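PDB 4IIY: MccF from Escherichia coli, which probably acts as an S66-family serine carboxypeptidase that gives its host self-immunity to the antibiotic microcin C7. Local coordinates for residues V57-R62 and N212-K217; S124-L129 and T148-G153; Y155-L160 and G254-P259. The protein carries 1 engineered substitution. One frame throughout, in Å; residues are numbered along the deposited sequence.

Contact 1. Residues V57-R62 and N212-K217; sequences VTAKNR and NWNENK. With 1EI (5'-O-(L-alpha-glutamylsulfamoyl)inosine), chain K.
Arg62 and Asn214 bring the two backbones to 5.0 Å between their CA atoms, where the loop 212-217 meets the first turn of helix 60-72. Ala59, at the N-cap position, has no polar side chain; instead Asn214 reaches in from the loop, CG anti to its own N (chi1 -174°), and OD1 accepts the Arg62 N-H at 3.0 Å. Asn214 O takes a nearly straight bond from Asn61 ND2 (2.9 Å, 175° at the hydrogen), approached from above the carbonyl plane. The extended Arg62 chain runs across Trp213: CD lies 3.6 Å from the centroid of the six-membered ring in a CH-pi contact, and the guanidinium continues over the rim, its plane 20° from that of the indole. Arg62 NH1 donates in plane to a lone pair of Trp213 O at 3.0 Å, while NE and NH2 bond to Ile169 O and Pro170 O and NH2 also pairs with Glu174, which fixes the group's rotation. A water accepts from Trp213 NE1 and donates to Thr58 O. C5 of the ligand's hypoxanthine base lies 3.4 Å above the other face of the Trp213 indole. With an alanine here, base and Arg62 chain would probably lose the ring packed between them, opening a gap, though NH1 could keep its backbone bond. Trp213, stacked between base and arginine, walls the ligand pocket at the base.

Contact 2. Residues S124-L129 and T148-G153; sequences SLLPFL and TALLAG
Leu126 lays its two methyls against one turn of helix 148-158, with CD1 3.6 Å from Ala149 O and CD2 3.9 Å from Leu150 CD2. With chi1 at -68°, CG stands anti to the carbonyl carbon, and the isobutyl group is carried straight at the helix. Leu126 CD2 also comes to 4.1 Å from Gly153 CA; it can do so because Gly153 has no side chain, and a CB there would point at this methyl and collide with it. Leu150 answers from the helix with one branch. Its CD2 meets Leu126, and beside it touches Leu125 CB and Leu129 CD1, each at 4.2 Å, so a single methyl sits among three residues of segment 124-129. That segment curls through a helix-like turn from Ser124 to Pro127, and this places Leu125, Leu126 and Leu129 on the side that faces the helix. The second subunit also meets this segment: Ser124 OG bonds to its Glu280 and Ser284, and its Leu288 packs on Leu126. Every touching residue is buried. The helix carbonyl under the leucine methyls, Ala149 O, already accepts from Gly153 N, so covering it strands no polar group. The chemistry is therefore that of a hydrophobic core: dispersion and exclusion of water join the loop to the helix, with no directional bond between these two segments.

Contact 3. Residues Y155-L160 and G254-P259; sequences YAKTGL and GSEWMP
Lys157 NZ and Glu256 OE1 form a salt bridge modelled at only 2.3 Å, too short to be taken literally, so its exact length is doubtful. Both chains arrive over the same face of Trp257. Lys157 bends at its second torsion (chi2 -70°), which folds the chain along the indole and sets CE 3.8 Å from the centroid of the five-membered ring, a CH-pi contact. Lys157 NZ lies farther out, 4.9 Å from the centroid of the six-membered ring, an off-centre cation-pi contact as uncertain as the position of NZ. Glu256 starts from the crowded position between its N and carbonyl carbon (chi1 68°), so that CG also rests above the indole and the carboxylate swings toward the lysine. Its other oxygen, OE2, makes a salt bridge to Arg290 of the second subunit; the carboxylate thus lies between two positive charges, which would probably favour its ionised form. Glu256 and Trp257 are the two middle residues of a type I turn from Ser255 to Met258, and Trp257 N donates to Ser255 OG in an ST turn. Next to the ion pair the contact becomes apolar: Ala156 CB presses on the backbone of the turn, 3.4 Å from Trp257 O, and also touches Pro259. Tyr155 turns the edge of its ring to that proline, Tyr155 CD2 standing 3.9 Å from Pro259 CG, while its hydroxyl bonds to Arg240. The turn thus packs on the C-terminal end of helix 148-158, which Gly159 leaves with positive phi. Tyr131 of helix 131-136 touches Lys157, and from the loop between helix 246-249 and strand 266-270 the turn reaches across to the subunit interface, where Leu288 of the second subunit packs on Trp257.

In the fold
Contacts 2 and 3 share helix 148-158, contact 2 on its first half and contact 3 on its C-terminal end; their centres are 9 Å apart and they touch directly, Ala152 O lying 3.6 Å from Pro259 CG. Both also reach the second subunit. Contact 1 lies across the centre of the chain from contact 3, 34 Å away between centres, and stacks its Trp213 on the ligand's base. Between side chains, Trp213 is about 9 Å from His338, the predicted relay histidine, and about 10 Å from Ala145, the altered residue at the predicted nucleophile position. Contact 1 thus supplies a pocket residue, while the side chain of Ala149 in contact 2 is about 10 Å from the ligand.

Contact 1. Residues V57-R62 and N212-K217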
loop_
_atom_site.group_PDB
_atom_site.type_symbol
_atom_site.label_atom_id
_atom_site.label_comp_id
_atom_site.label_asym_id
_atom_site.label_seq_id
_atom_site.Cartn_x
_atom_site.Cartn_y
_atom_site.Cartn_z
ATOM N N VAL B 57 17.237 -18.542 5.974
ATOM C CA VAL B 57 16.754 -19.918 5.865
ATOM C C VAL B 57 16.220 -20.219 4.461
ATOM O O VAL B 57 16.602 -21.215 3.837
ATOM C CB VAL B 57 15.651 -20.219 6.915
ATOM C CG1 VAL B 57 15.056 -21.614 6.707
ATOM C CG2 VAL B 57 16.207 -20.077 8.329
ATOM N N THR B 58 15.347 -19.362 3.945
ATOM C CA THR B 58 14.670 -19.680 2.695
ATOM C C THR B 58 15.509 -19.452 1.436
ATOM O O THR B 58 15.158 -19.955 0.378
ATOM C CB THR B 58 13.344 -18.920 2.562
ATOM O OG1 THR B 58 13.606 -17.514 2.575
ATOM C CG2 THR B 58 12.388 -19.279 3.704
ATOM N N ALA B 59 16.591 -18.682 1.548
ATOM C CA ALA B 59 17.549 -18.469 0.457
ATOM C C ALA B 59 18.954 -18.696 1.000
ATOM O O ALA B 59 19.857 -17.883 0.818
ATOM C CB ALA B 59 17.413 -17.065 -0.138
ATOM N N LYS B 60 19.132 -19.837 1.654
ATOM C CA LYS B 60 20.359 -20.097 2.398
ATOM C C LYS B 60 21.601 -20.220 1.510
ATOM O O LYS B 60 22.690 -19.829 1.912
ATOM C CB LYS B 60 20.195 -21.332 3.283
ATOM C CG LYS B 60 21.323 -21.533 4.281
ATOM C CD LYS B 60 21.042 -22.679 5.258
ATOM C CE LYS B 60 22.119 -22.754 6.333
ATOM N NZ LYS B 60 21.815 -23.777 7.377
ATOM N N ASN B 61 21.450 -20.751 0.300
ATOM C CA ASN B 61 22.612 -20.841 -0.581
ATOM C C ASN B 61 23.086 -19.451 -0.995
ATOM O O ASN B 61 24.279 -19.158 -0.960
ATOM C CB ASN B 61 22.311 -21.710 -1.803
ATOM C CG ASN B 61 21.829 -23.097 -1.420
ATOM O OD1 ASN B 61 22.299 -23.703 -0.448
ATOM N ND2 ASN B 61 20.868 -23.606 -2.178
ATOM N N ARG B 62 22.145 -18.591 -1.368
ATOM C CA ARG B 62 22.495 -17.233 -1.757
ATOM C C ARG B 62 23.073 -16.464 -0.565
ATOM O O ARG B 62 24.018 -15.680 -0.710
ATOM C CB ARG B 62 21.278 -16.505 -2.335
ATOM C CG ARG B 62 21.635 -15.160 -2.972
ATOM C CD ARG B 62 20.454 -14.544 -3.662
ATOM N NE ARG B 62 20.729 -13.305 -4.389
ATOM C CZ ARG B 62 20.754 -13.191 -5.716
ATOM N NH1 ARG B 62 20.621 -14.253 -6.507
ATOM N NH2 ARG B 62 20.915 -11.995 -6.262
ATOM N N ASN B 212 18.591 -17.443 -11.475
ATOM C CA ASN B 212 19.860 -17.562 -10.766
ATOM C C ASN B 212 19.782 -17.086 -9.310
ATOM O O ASN B 212 20.683 -16.409 -8.820
ATOM C CB ASN B 212 20.964 -16.807 -11.513
ATOM C CG ASN B 212 21.106 -17.241 -12.960
ATOM O OD1 ASN B 212 20.676 -18.335 -13.340
ATOM N ND2 ASN B 212 21.723 -16.387 -13.774
ATOM N N TRP B 213 18.705 -17.453 -8.635
ATOM C CA TRP B 213 18.455 -16.941 -7.295
ATOM C C TRP B 213 19.231 -17.672 -6.179
ATOM O O TRP B 213 20.074 -17.063 -5.507
ATOM C CB TRP B 213 16.946 -16.896 -7.017
ATOM C CG TRP B 213 16.609 -16.463 -5.615
ATOM C CD1 TRP B 213 16.035 -17.230 -4.651
ATOM C CD2 TRP B 213 16.846 -15.171 -5.015
ATOM N NE1 TRP B 213 15.899 -16.510 -3.490
ATOM C CE2 TRP B 213 16.393 -15.246 -3.682
ATOM C CE3 TRP B 213 17.392 -13.967 -5.475
ATOM C CZ2 TRP B 213 16.462 -14.161 -2.802
ATOM C CZ3 TRP B 213 17.466 -12.891 -4.600
ATOM C CH2 TRP B 213 17.001 -12.995 -3.281
ATOM N N ASN B 214 18.969 -18.965 -5.989
ATOM C CA ASN B 214 19.395 -19.662 -4.773
ATOM C C ASN B 214 20.019 -21.032 -5.044
ATOM O O ASN B 214 19.714 -22.003 -4.351
ATOM C CB ASN B 214 18.202 -19.785 -3.811
ATOM C CG ASN B 214 18.567 -20.360 -2.452
ATOM O OD1 ASN B 214 19.577 -19.997 -1.846
ATOM N ND2 ASN B 214 17.708 -21.238 -1.948
ATOM N N GLU B 215 20.913 -21.105 -6.025
ATOM C CA GLU B 215 21.633 -22.353 -6.295
ATOM C C GLU B 215 23.119 -22.088 -6.445
ATOM O O GLU B 215 23.548 -20.936 -6.591
ATOM C CB GLU B 215 21.102 -23.047 -7.547
ATOM C CG GLU B 215 19.629 -23.383 -7.485
ATOM C CD GLU B 215 19.242 -24.398 -8.532
ATOM O OE1 GLU B 215 20.128 -25.175 -8.947
ATOM O OE2 GLU B 215 18.062 -24.420 -8.943
ATOM N N ASN B 216 23.917 -23.148 -6.427
ATOM C CA ASN B 216 25.353 -22.989 -6.518
ATOM C C ASN B 216 25.798 -22.373 -7.841
ATOM O O ASN B 216 26.719 -21.562 -7.873
ATOM C CB ASN B 216 26.054 -24.330 -6.306
ATOM C CG ASN B 216 27.544 -24.221 -6.485
ATOM O OD1 ASN B 216 28.094 -24.652 -7.497
ATOM N ND2 ASN B 216 28.205 -23.590 -5.526
ATOM N N LYS B 217 25.154 -22.792 -8.924
ATOM C CA LYS B 217 25.525 -22.345 -10.259
ATOM C C LYS B 217 24.374 -21.625 -10.932
ATOM O O LYS B 217 23.214 -21.885 -10.634
ATOM C CB LYS B 217 25.911 -23.542 -11.122
ATOM C CG LYS B 217 27.035 -24.379 -10.556
ATOM C CD LYS B 217 27.227 -25.620 -11.393
ATOM C CE LYS B 217 28.172 -26.594 -10.721
ATOM N NZ LYS B 217 29.589 -26.140 -10.710
HETATM O O6 1EI K . 12.713 -16.738 -5.269
HETATM C C6 1EI K . 13.202 -15.709 -5.784
HETATM N N1 1EI K . 13.627 -15.699 -7.064
HETATM C C2 1EI K . 14.158 -14.601 -7.630
HETATM N N3 1EI K . 14.312 -13.438 -6.977
HETATM C C5 1EI K . 13.334 -14.468 -5.000
HETATM C C4 1EI K . 13.924 -13.323 -5.689
HETATM N N7 1EI K . 13.057 -14.064 -3.743
HETATM C C8 1EI K . 13.433 -12.767 -3.637
HETATM N N9 1EI K . 13.945 -12.337 -4.800
HETATM C "C1'" 1EI K . 14.453 -10.985 -5.084
HETATM O "O4'" 1EI K . 15.015 -10.376 -3.930
HETATM C "C2'" 1EI K . 13.286 -10.109 -5.487
HETATM O "O2'" 1EI K . 13.112 -10.147 -6.903
HETATM C "C3'" 1EI K . 13.699 -8.737 -5.003
HETATM O "O3'" 1EI K . 14.166 -7.964 -6.105
HETATM C "C4'" 1EI K . 14.860 -8.964 -4.051
HETATM C "C5'" 1EI K . 14.614 -8.325 -2.691
HETATM O "O5'" 1EI K . 13.477 -8.911 -2.051
HETATM S SBF 1EI K . 12.840 -8.167 -0.870
HETATM O OAE 1EI K . 12.276 -9.142 0.039
HETATM O OAF 1EI K . 13.893 -7.401 -0.259
HETATM N NAQ 1EI K . 11.767 -7.230 -1.475
HETATM C C 1EI K . 11.051 -6.291 -0.820
HETATM O O 1EI K . 11.123 -5.991 0.367
HETATM C CA 1EI K . 10.086 -5.500 -1.656
HETATM N N 1EI K . 10.036 -6.015 -3.013
HETATM C CB 1EI K . 8.708 -5.511 -1.002
HETATM C CG 1EI K . 8.006 -4.167 -1.176
HETATM C CD 1EI K . 7.383 -4.067 -2.551
HETATM O OE1 1EI K . 7.779 -4.834 -3.452
HETATM O OE2 1EI K . 6.494 -3.217 -2.728
HETATM O O HOH W 1 14.573 -18.531 -1.958
#

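Contact 2. Residues S124-L129 and T148-G153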
loop_
_atom_site.group_PDB
_atom_site.type_symbol
_atom_site.label_atom_id
_atom_site.label_comp_id
_atom_site.label_asym_id
_atom_site.label_seq_id
_atom_site.Cartn_x
_atom_site.Cartn_y
_atom_site.Cartn_z
ATOM N N SER B 124 6.652 -2.619 11.379
ATOM C CA SER B 124 6.190 -3.032 12.706
ATOM C C SER B 124 7.185 -2.700 13.812
ATOM O O SER B 124 6.795 -2.527 14.969
ATOM C CB SER B 124 5.934 -4.532 12.756
ATOM O OG SER B 124 4.839 -4.913 11.954
ATOM N N LEU B 125 8.471 -2.673 13.474
ATOM C CA LEU B 125 9.526 -2.530 14.473
ATOM C C LEU B 125 9.647 -1.126 15.027
ATOM O O LEU B 125 10.248 -0.939 16.087
ATOM C CB LEU B 125 10.888 -2.896 13.878
ATOM C CG LEU B 125 11.289 -4.361 13.735
ATOM C CD1 LEU B 125 10.302 -5.146 12.881
ATOM C CD2 LEU B 125 12.698 -4.448 13.175
ATOM N N LEU B 126 9.120 -0.137 14.309
ATOM C CA LEU B 126 9.452 1.256 14.593
ATOM C C LEU B 126 9.172 1.760 16.016
ATOM O O LEU B 126 9.974 2.513 16.547
ATOM C CB LEU B 126 8.871 2.182 13.516
ATOM C CG LEU B 126 9.544 2.015 12.143
ATOM C CD1 LEU B 126 8.750 2.750 11.064
ATOM C CD2 LEU B 126 10.987 2.494 12.170
ATOM N N PRO B 127 8.062 1.343 16.640
ATOM C CA PRO B 127 7.850 1.808 18.020
ATOM C C PRO B 127 8.863 1.256 19.026
ATOM O O PRO B 127 8.916 1.759 20.153
ATOM C CB PRO B 127 6.449 1.282 18.353
ATOM C CG PRO B 127 5.787 1.058 17.021
ATOM C CD PRO B 127 6.910 0.588 16.127
ATOM N N PHE B 128 9.656 0.266 18.633
ATOM C CA PHE B 128 10.459 -0.522 19.569
ATOM C C PHE B 128 11.966 -0.364 19.378
ATOM O O PHE B 128 12.759 -0.967 20.114
ATOM C CB PHE B 128 10.070 -2.003 19.458
ATOM C CG PHE B 128 8.605 -2.245 19.644
ATOM C CD1 PHE B 128 8.035 -2.142 20.906
ATOM C CD2 PHE B 128 7.781 -2.531 18.558
ATOM C CE1 PHE B 128 6.670 -2.341 21.093
ATOM C CE2 PHE B 128 6.424 -2.736 18.731
ATOM C CZ PHE B 128 5.864 -2.644 20.001
ATOM N N LEU B 129 12.377 0.437 18.399
ATOM C CA LEU B 129 13.807 0.657 18.184
ATOM C C LEU B 129 14.364 1.595 19.237
ATOM O O LEU B 129 13.672 2.499 19.714
ATOM C CB LEU B 129 14.097 1.225 16.795
ATOM C CG LEU B 129 13.672 0.370 15.610
ATOM C CD1 LEU B 129 14.190 1.010 14.328
ATOM C CD2 LEU B 129 14.207 -1.047 15.759
ATOM N N THR B 148 13.224 0.221 3.726
ATOM C CA THR B 148 12.884 1.635 3.678
ATOM C C THR B 148 12.178 2.117 4.944
ATOM O O THR B 148 12.416 3.227 5.412
ATOM C CB THR B 148 11.949 1.914 2.482
ATOM O OG1 THR B 148 12.630 1.639 1.253
ATOM C CG2 THR B 148 11.472 3.366 2.459
ATOM N N ALA B 149 11.283 1.304 5.496
ATOM C CA ALA B 149 10.559 1.751 6.686
ATOM C C ALA B 149 11.528 2.110 7.817
ATOM O O ALA B 149 11.327 3.102 8.528
ATOM C CB ALA B 149 9.558 0.699 7.139
ATOM N N LEU B 150 12.576 1.310 7.982
ATOM C CA LEU B 150 13.603 1.575 8.989
ATOM C C LEU B 150 14.523 2.724 8.605
ATOM O O LEU B 150 14.853 3.563 9.440
ATOM C CB LEU B 150 14.453 0.336 9.258
ATOM C CG LEU B 150 13.706 -0.932 9.637
ATOM C CD1 LEU B 150 14.711 -1.986 10.065
ATOM C CD2 LEU B 150 12.689 -0.669 10.753
ATOM N N LEU B 151 14.952 2.776 7.347
ATOM C CA LEU B 151 15.857 3.837 6.912
ATOM C C LEU B 151 15.197 5.195 7.082
ATOM O O LEU B 151 15.802 6.134 7.619
ATOM C CB LEU B 151 16.251 3.641 5.450
ATOM C CG LEU B 151 16.962 2.329 5.103
ATOM C CD1 LEU B 151 17.114 2.191 3.600
ATOM C CD2 LEU B 151 18.325 2.224 5.787
ATOM N N ALA B 152 13.956 5.298 6.616
ATOM C CA ALA B 152 13.216 6.551 6.704
ATOM C C ALA B 152 12.813 6.857 8.150
ATOM O O ALA B 152 12.907 8.004 8.600
ATOM C CB ALA B 152 11.996 6.508 5.798
ATOM N N GLY B 153 12.344 5.847 8.872
ATOM C CA GLY B 153 11.917 6.044 10.242
ATOM C C GLY B 153 13.046 6.477 11.164
ATOM O O GLY B 153 12.874 7.349 12.020
#

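Contact 3. Residues Y155-L160 and G254-P259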
loop_
_atom_site.group_PDB
_atom_site.type_symbol
_atom_site.label_atom_id
_atom_site.label_comp_id
_atom_site.label_asym_id
_atom_site.label_seq_id
_atom_site.Cartn_x
_atom_site.Cartn_y
_atom_site.Cartn_z
ATOM N N TYR B 155 15.798 8.046 10.193
ATOM C CA TYR B 155 16.100 9.426 9.818
ATOM C C TYR B 155 15.109 10.405 10.459
ATOM O O TYR B 155 15.497 11.437 11.021
ATOM C CB TYR B 155 16.105 9.577 8.290
ATOM C CG TYR B 155 16.282 11.003 7.827
ATOM C CD1 TYR B 155 17.509 11.640 7.915
ATOM C CD2 TYR B 155 15.205 11.726 7.318
ATOM C CE1 TYR B 155 17.661 12.955 7.498
ATOM C CE2 TYR B 155 15.351 13.035 6.895
ATOM C CZ TYR B 155 16.582 13.643 6.986
ATOM O OH TYR B 155 16.710 14.953 6.566
ATOM N N ALA B 156 13.824 10.085 10.376
ATOM C CA ALA B 156 12.785 10.950 10.936
ATOM C C ALA B 156 12.980 11.175 12.435
ATOM O O ALA B 156 12.797 12.293 12.928
ATOM C CB ALA B 156 11.391 10.378 10.652
ATOM N N LYS B 157 13.358 10.124 13.157
ATOM C CA LYS B 157 13.496 10.205 14.609
ATOM C C LYS B 157 14.821 10.780 15.092
ATOM O O LYS B 157 14.877 11.356 16.186
ATOM C CB LYS B 157 13.309 8.822 15.229
ATOM C CG LYS B 157 11.871 8.356 15.281
ATOM C CD LYS B 157 11.076 9.177 16.298
ATOM C CE LYS B 157 9.636 8.715 16.408
ATOM N NZ LYS B 157 8.882 9.550 17.390
ATOM N N THR B 158 15.887 10.626 14.308
ATOM C CA THR B 158 17.236 10.906 14.806
ATOM C C THR B 158 18.045 11.862 13.945
ATOM O O THR B 158 19.064 12.389 14.407
ATOM C CB THR B 158 18.090 9.620 14.957
ATOM O OG1 THR B 158 18.423 9.110 13.659
ATOM C CG2 THR B 158 17.356 8.555 15.753
ATOM N N GLY B 159 17.632 12.064 12.697
ATOM C CA GLY B 159 18.420 12.847 11.766
ATOM C C GLY B 159 19.641 12.136 11.211
ATOM O O GLY B 159 20.407 12.743 10.461
ATOM N N LEU B 160 19.827 10.864 11.563
ATOM C CA LEU B 160 20.943 10.077 11.038
ATOM C C LEU B 160 20.826 9.862 9.532
ATOM O O LEU B 160 19.768 9.481 9.027
ATOM C CB LEU B 160 21.000 8.721 11.735
ATOM C CG LEU B 160 22.085 7.741 11.282
ATOM C CD1 LEU B 160 23.490 8.300 11.522
ATOM C CD2 LEU B 160 21.909 6.416 12.004
ATOM N N GLY B 254 2.000 9.288 7.041
ATOM C CA GLY B 254 1.123 9.968 7.984
ATOM C C GLY B 254 1.616 9.948 9.420
ATOM O O GLY B 254 1.134 10.721 10.260
ATOM N N SER B 255 2.564 9.062 9.715
ATOM C CA SER B 255 3.070 8.892 11.077
ATOM C C SER B 255 4.294 9.754 11.353
ATOM O O SER B 255 4.874 10.351 10.440
ATOM C CB SER B 255 3.426 7.423 11.346
ATOM O OG SER B 255 4.712 7.092 10.830
ATOM N N GLU B 256 4.692 9.788 12.621
ATOM C CA GLU B 256 5.880 10.513 13.051
ATOM C C GLU B 256 7.158 9.909 12.471
ATOM O O GLU B 256 8.223 10.524 12.538
ATOM C CB GLU B 256 5.949 10.556 14.586
ATOM C CG GLU B 256 6.198 9.206 15.248
ATOM C CD GLU B 256 5.741 9.171 16.705
ATOM O OE1 GLU B 256 6.604 9.213 17.604
ATOM O OE2 GLU B 256 4.519 9.101 16.947
ATOM N N TRP B 257 7.051 8.719 11.881
ATOM C CA TRP B 257 8.211 8.058 11.272
ATOM C C TRP B 257 8.386 8.364 9.783
ATOM O O TRP B 257 9.391 7.981 9.189
ATOM C CB TRP B 257 8.173 6.540 11.509
ATOM C CG TRP B 257 8.440 6.183 12.933
ATOM C CD1 TRP B 257 9.661 6.003 13.516
ATOM C CD2 TRP B 257 7.466 5.954 13.961
ATOM N NE1 TRP B 257 9.508 5.682 14.843
ATOM C CE2 TRP B 257 8.171 5.650 15.145
ATOM C CE3 TRP B 257 6.069 5.982 13.994
ATOM C CZ2 TRP B 257 7.523 5.371 16.352
ATOM C CZ3 TRP B 257 5.428 5.713 15.189
ATOM C CH2 TRP B 257 6.154 5.412 16.355
ATOM N N MET B 258 7.420 9.045 9.176
ATOM C CA MET B 258 7.573 9.477 7.793
ATOM C C MET B 258 8.243 10.848 7.761
ATOM O O MET B 258 7.670 11.828 8.243
ATOM C CB MET B 258 6.219 9.539 7.083
ATOM C CG MET B 258 6.320 10.085 5.672
ATOM S SD MET B 258 7.246 8.988 4.569
ATOM C CE MET B 258 7.645 10.159 3.258
ATOM N N PRO B 259 9.457 10.933 7.199
ATOM C CA PRO B 259 10.102 12.251 7.123
ATOM C C PRO B 259 9.245 13.238 6.340
ATOM O O PRO B 259 8.700 12.899 5.296
ATOM C CB PRO B 259 11.402 11.983 6.358
ATOM C CG PRO B 259 11.596 10.504 6.379
ATOM C CD PRO B 259 10.253 9.872 6.556
#